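PDB 4KF8: Nup188 from Myceliophthora thermophila, which is a scaffold nucleoporin that probably helps build the nuclear pore complex and appears to resemble nuclear transport receptors in structure and behaviour. Local coordinates for residues G151-L161 / A206-K217. Residues are numbered along the deposited sequence; the frame is centred on the assembly and turned at random.
Sequences GDPIYGELALL and AGAARCYAIWAK
Asp152 OD2 makes a salt bridge to Arg210 NE at 3.4 Å, coming in obliquely, with the carboxylate and guanidinium planes 88° apart. Arg210 gets there by a bend at chi2, which carries its guanidinium across to helix 154-161, beside Glu157. Ile154 CG2 lies over the centre of one guanidinium face, 4.2 Å above the plane. Glu157 is the next acid along: its carboxylate is paired with Arg210 NH1, although the two groups are modelled too close for the detail to be trusted, and its OE2 has a long salt bridge to Lys217 NZ. With CG anti to the backbone N (chi1 -169°) and the chain extended, Glu157 reaches across as a knob among Arg210, Ala213, Ile214 and Lys217. Behind these charges the contact turns apolar. Ile214 sets CG1 3.7 Å from Glu157 CB, while its CG2 branch meets Leu160 CD1 at 3.5 Å. With an alanine here, Leu160 CD1 and Glu157 CB would lose the branches they pack against, and a gap would probably open between the helices. The two segments form a nearly parallel helix pair, 11° apart with axes 9.1 Å at closest approach, in this all-helical domain, consistent with alpha-solenoid stacking. Phe141 of helix 134-143 packs on both Leu160 and Ile214, and Leu190 of helix 190-193 touches Pro153 and Ile214.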
loop_
_atom_site.group_PDB
_atom_site.type_symbol
_atom_site.label_atom_id
_atom_site.label_comp_id
_atom_site.label_asym_id
_atom_site.label_seq_id
_atom_site.Cartn_x
_atom_site.Cartn_y
_atom_site.Cartn_z
ATOM N N GLY A 151 -17.606 9.208 7.025
ATOM C CA GLY A 151 -17.258 8.272 8.073
ATOM C C GLY A 151 -15.748 8.139 8.108
ATOM O O GLY A 151 -15.116 8.282 9.158
ATOM N N ASP A 152 -15.165 7.897 6.938
ATOM C CA ASP A 152 -13.747 7.584 6.839
ATOM C C ASP A 152 -13.017 8.379 5.759
ATOM O O ASP A 152 -13.547 8.598 4.673
ATOM C CB ASP A 152 -13.567 6.089 6.578
ATOM C CG ASP A 152 -14.344 5.610 5.364
ATOM O OD1 ASP A 152 -15.096 6.416 4.782
ATOM O OD2 ASP A 152 -14.214 4.425 4.998
ATOM N N PRO A 153 -11.780 8.800 6.057
ATOM C CA PRO A 153 -10.928 9.494 5.087
ATOM C C PRO A 153 -10.576 8.567 3.931
ATOM O O PRO A 153 -9.453 8.071 3.868
ATOM C CB PRO A 153 -9.669 9.811 5.898
ATOM C CG PRO A 153 -10.099 9.733 7.323
ATOM C CD PRO A 153 -11.118 8.655 7.362
ATOM N N ILE A 154 -11.531 8.337 3.034
ATOM C CA ILE A 154 -11.335 7.427 1.909
ATOM C C ILE A 154 -10.208 7.872 0.985
ATOM O O ILE A 154 -9.504 7.041 0.415
ATOM C CB ILE A 154 -12.628 7.259 1.083
ATOM C CG1 ILE A 154 -13.275 8.621 0.832
ATOM C CG2 ILE A 154 -13.602 6.329 1.798
ATOM C CD1 ILE A 154 -13.541 8.923 -0.620
ATOM N N TYR A 155 -10.040 9.182 0.837
ATOM C CA TYR A 155 -9.009 9.712 -0.045
ATOM C C TYR A 155 -7.629 9.675 0.598
ATOM O O TYR A 155 -6.617 9.829 -0.084
ATOM C CB TYR A 155 -9.353 11.131 -0.500
ATOM C CG TYR A 155 -10.287 11.165 -1.682
ATOM C CD1 TYR A 155 -9.884 10.677 -2.917
ATOM C CD2 TYR A 155 -11.571 11.683 -1.569
ATOM C CE1 TYR A 155 -10.732 10.698 -4.007
ATOM C CE2 TYR A 155 -12.428 11.713 -2.658
ATOM C CZ TYR A 155 -12.000 11.217 -3.876
ATOM O OH TYR A 155 -12.840 11.239 -4.965
ATOM N N GLY A 156 -7.595 9.474 1.911
ATOM C CA GLY A 156 -6.340 9.340 2.622
ATOM C C GLY A 156 -5.607 8.090 2.186
ATOM O O GLY A 156 -4.451 8.147 1.771
ATOM N N GLU A 157 -6.292 6.956 2.270
ATOM C CA GLU A 157 -5.696 5.678 1.913
ATOM C C GLU A 157 -5.407 5.577 0.418
ATOM O O GLU A 157 -4.424 4.970 0.008
ATOM C CB GLU A 157 -6.604 4.528 2.338
ATOM C CG GLU A 157 -5.930 3.169 2.247
ATOM C CD GLU A 157 -6.908 2.020 2.354
ATOM O OE1 GLU A 157 -8.083 2.207 1.985
ATOM O OE2 GLU A 157 -6.499 0.928 2.802
ATOM N N LEU A 158 -6.272 6.173 -0.392
ATOM C CA LEU A 158 -6.126 6.103 -1.840
ATOM C C LEU A 158 -4.904 6.873 -2.311
ATOM O O LEU A 158 -4.200 6.441 -3.222
ATOM C CB LEU A 158 -7.384 6.627 -2.532
ATOM C CG LEU A 158 -8.624 5.746 -2.376
ATOM C CD1 LEU A 158 -9.844 6.420 -2.970
ATOM C CD2 LEU A 158 -8.386 4.397 -3.020
ATOM N N ALA A 159 -4.661 8.015 -1.678
ATOM C CA ALA A 159 -3.511 8.852 -2.003
ATOM C C ALA A 159 -2.205 8.146 -1.668
ATOM O O ALA A 159 -1.288 8.098 -2.488
ATOM C CB ALA A 159 -3.600 10.176 -1.267
ATOM N N LEU A 160 -2.128 7.598 -0.458
ATOM C CA LEU A 160 -0.934 6.891 -0.013
ATOM C C LEU A 160 -0.644 5.649 -0.842
ATOM O O LEU A 160 0.512 5.361 -1.148
ATOM C CB LEU A 160 -1.043 6.513 1.466
ATOM C CG LEU A 160 -0.880 7.645 2.479
ATOM C CD1 LEU A 160 -0.593 7.077 3.853
ATOM C CD2 LEU A 160 0.223 8.598 2.053
ATOM N N LEU A 161 -1.691 4.911 -1.200
ATOM C CA LEU A 161 -1.534 3.703 -2.003
ATOM C C LEU A 161 -0.994 4.031 -3.386
ATOM O O LEU A 161 -0.301 3.222 -4.001
ATOM C CB LEU A 161 -2.859 2.956 -2.117
ATOM C CG LEU A 161 -3.287 2.160 -0.885
ATOM C CD1 LEU A 161 -4.713 1.666 -1.050
ATOM C CD2 LEU A 161 -2.331 1.002 -0.638
ATOM N N ALA A 206 -15.992 3.325 11.225
ATOM C CA ALA A 206 -15.458 3.286 9.869
ATOM C C ALA A 206 -14.168 4.091 9.759
ATOM O O ALA A 206 -13.253 3.719 9.026
ATOM C CB ALA A 206 -16.492 3.793 8.876
ATOM N N GLY A 207 -14.103 5.196 10.494
ATOM C CA GLY A 207 -12.936 6.058 10.469
ATOM C C GLY A 207 -11.697 5.378 11.017
ATOM O O GLY A 207 -10.658 5.346 10.361
ATOM N N ALA A 208 -11.815 4.828 12.220
ATOM C CA ALA A 208 -10.700 4.154 12.877
ATOM C C ALA A 208 -10.216 2.949 12.080
ATOM O O ALA A 208 -9.027 2.640 12.069
ATOM C CB ALA A 208 -11.096 3.734 14.280
ATOM N N ALA A 209 -11.145 2.272 11.414
ATOM C CA ALA A 209 -10.812 1.117 10.588
ATOM C C ALA A 209 -9.979 1.530 9.379
ATOM O O ALA A 209 -9.078 0.803 8.956
ATOM C CB ALA A 209 -12.075 0.404 10.139
ATOM N N ARG A 210 -10.290 2.698 8.827
ATOM C CA ARG A 210 -9.545 3.232 7.694
ATOM C C ARG A 210 -8.237 3.830 8.155
ATOM O O ARG A 210 -7.238 3.761 7.446
ATOM C CB ARG A 210 -10.362 4.287 6.957
ATOM C CG ARG A 210 -11.257 3.711 5.894
ATOM C CD ARG A 210 -10.561 3.616 4.556
ATOM N NE ARG A 210 -11.440 2.992 3.573
ATOM C CZ ARG A 210 -11.148 2.852 2.286
ATOM N NH1 ARG A 210 -9.991 3.296 1.813
ATOM N NH2 ARG A 210 -12.015 2.269 1.470
ATOM N N CYS A 211 -8.255 4.428 9.343
ATOM C CA CYS A 211 -7.039 4.939 9.954
ATOM C C CYS A 211 -5.997 3.832 10.066
ATOM O O CYS A 211 -4.830 4.040 9.737
ATOM C CB CYS A 211 -7.336 5.542 11.328
ATOM S SG CYS A 211 -8.145 7.162 11.274
ATOM N N TYR A 212 -6.424 2.654 10.512
ATOM C CA TYR A 212 -5.525 1.510 10.604
ATOM C C TYR A 212 -5.019 1.092 9.230
ATOM O O TYR A 212 -3.858 0.712 9.074
ATOM C CB TYR A 212 -6.202 0.318 11.285
ATOM C CG TYR A 212 -5.279 -0.872 11.424
ATOM C CD1 TYR A 212 -4.475 -1.022 12.545
ATOM C CD2 TYR A 212 -5.198 -1.834 10.426
ATOM C CE1 TYR A 212 -3.623 -2.101 12.670
ATOM C CE2 TYR A 212 -4.345 -2.909 10.541
ATOM C CZ TYR A 212 -3.562 -3.040 11.666
ATOM O OH TYR A 212 -2.717 -4.114 11.786
ATOM N N ALA A 213 -5.906 1.153 8.243
ATOM C CA ALA A 213 -5.575 0.771 6.878
ATOM C C ALA A 213 -4.516 1.696 6.295
ATOM O O ALA A 213 -3.624 1.257 5.577
ATOM C CB ALA A 213 -6.822 0.786 6.016
ATOM N N ILE A 214 -4.625 2.980 6.616
ATOM C CA ILE A 214 -3.683 3.984 6.145
ATOM C C ILE A 214 -2.297 3.758 6.753
ATOM O O ILE A 214 -1.278 3.876 6.075
ATOM C CB ILE A 214 -4.201 5.399 6.474
ATOM C CG1 ILE A 214 -5.450 5.701 5.643
ATOM C CG2 ILE A 214 -3.137 6.447 6.216
ATOM C CD1 ILE A 214 -6.141 6.989 6.011
ATOM N N TRP A 215 -2.275 3.407 8.034
ATOM C CA TRP A 215 -1.033 3.150 8.754
ATOM C C TRP A 215 -0.398 1.810 8.371
ATOM O O TRP A 215 0.790 1.745 8.059
ATOM C CB TRP A 215 -1.292 3.229 10.265
ATOM C CG TRP A 215 -0.349 2.436 11.130
ATOM C CD1 TRP A 215 -0.539 1.166 11.596
ATOM C CD2 TRP A 215 0.910 2.871 11.658
ATOM N NE1 TRP A 215 0.528 0.779 12.367
ATOM C CE2 TRP A 215 1.431 1.807 12.423
ATOM C CE3 TRP A 215 1.650 4.053 11.556
ATOM C CZ2 TRP A 215 2.658 1.890 13.081
ATOM C CZ3 TRP A 215 2.869 4.134 12.209
ATOM C CH2 TRP A 215 3.360 3.058 12.962
ATOM N N ALA A 216 -1.198 0.747 8.381
ATOM C CA ALA A 216 -0.688 -0.603 8.139
ATOM C C ALA A 216 -0.391 -0.893 6.669
ATOM O O ALA A 216 0.647 -1.465 6.338
ATOM C CB ALA A 216 -1.651 -1.635 8.691
ATOM N N LYS A 217 -1.310 -0.498 5.796
ATOM C CA LYS A 217 -1.220 -0.814 4.377
ATOM C C LYS A 217 -0.560 0.317 3.582
ATOM O O LYS A 217 -0.221 0.148 2.414
ATOM C CB LYS A 217 -2.626 -1.110 3.842
ATOM C CG LYS A 217 -2.708 -1.630 2.416
ATOM C CD LYS A 217 -4.137 -1.523 1.892
ATOM C CE LYS A 217 -4.235 -1.907 0.422
ATOM N NZ LYS A 217 -5.582 -1.601 -0.136
#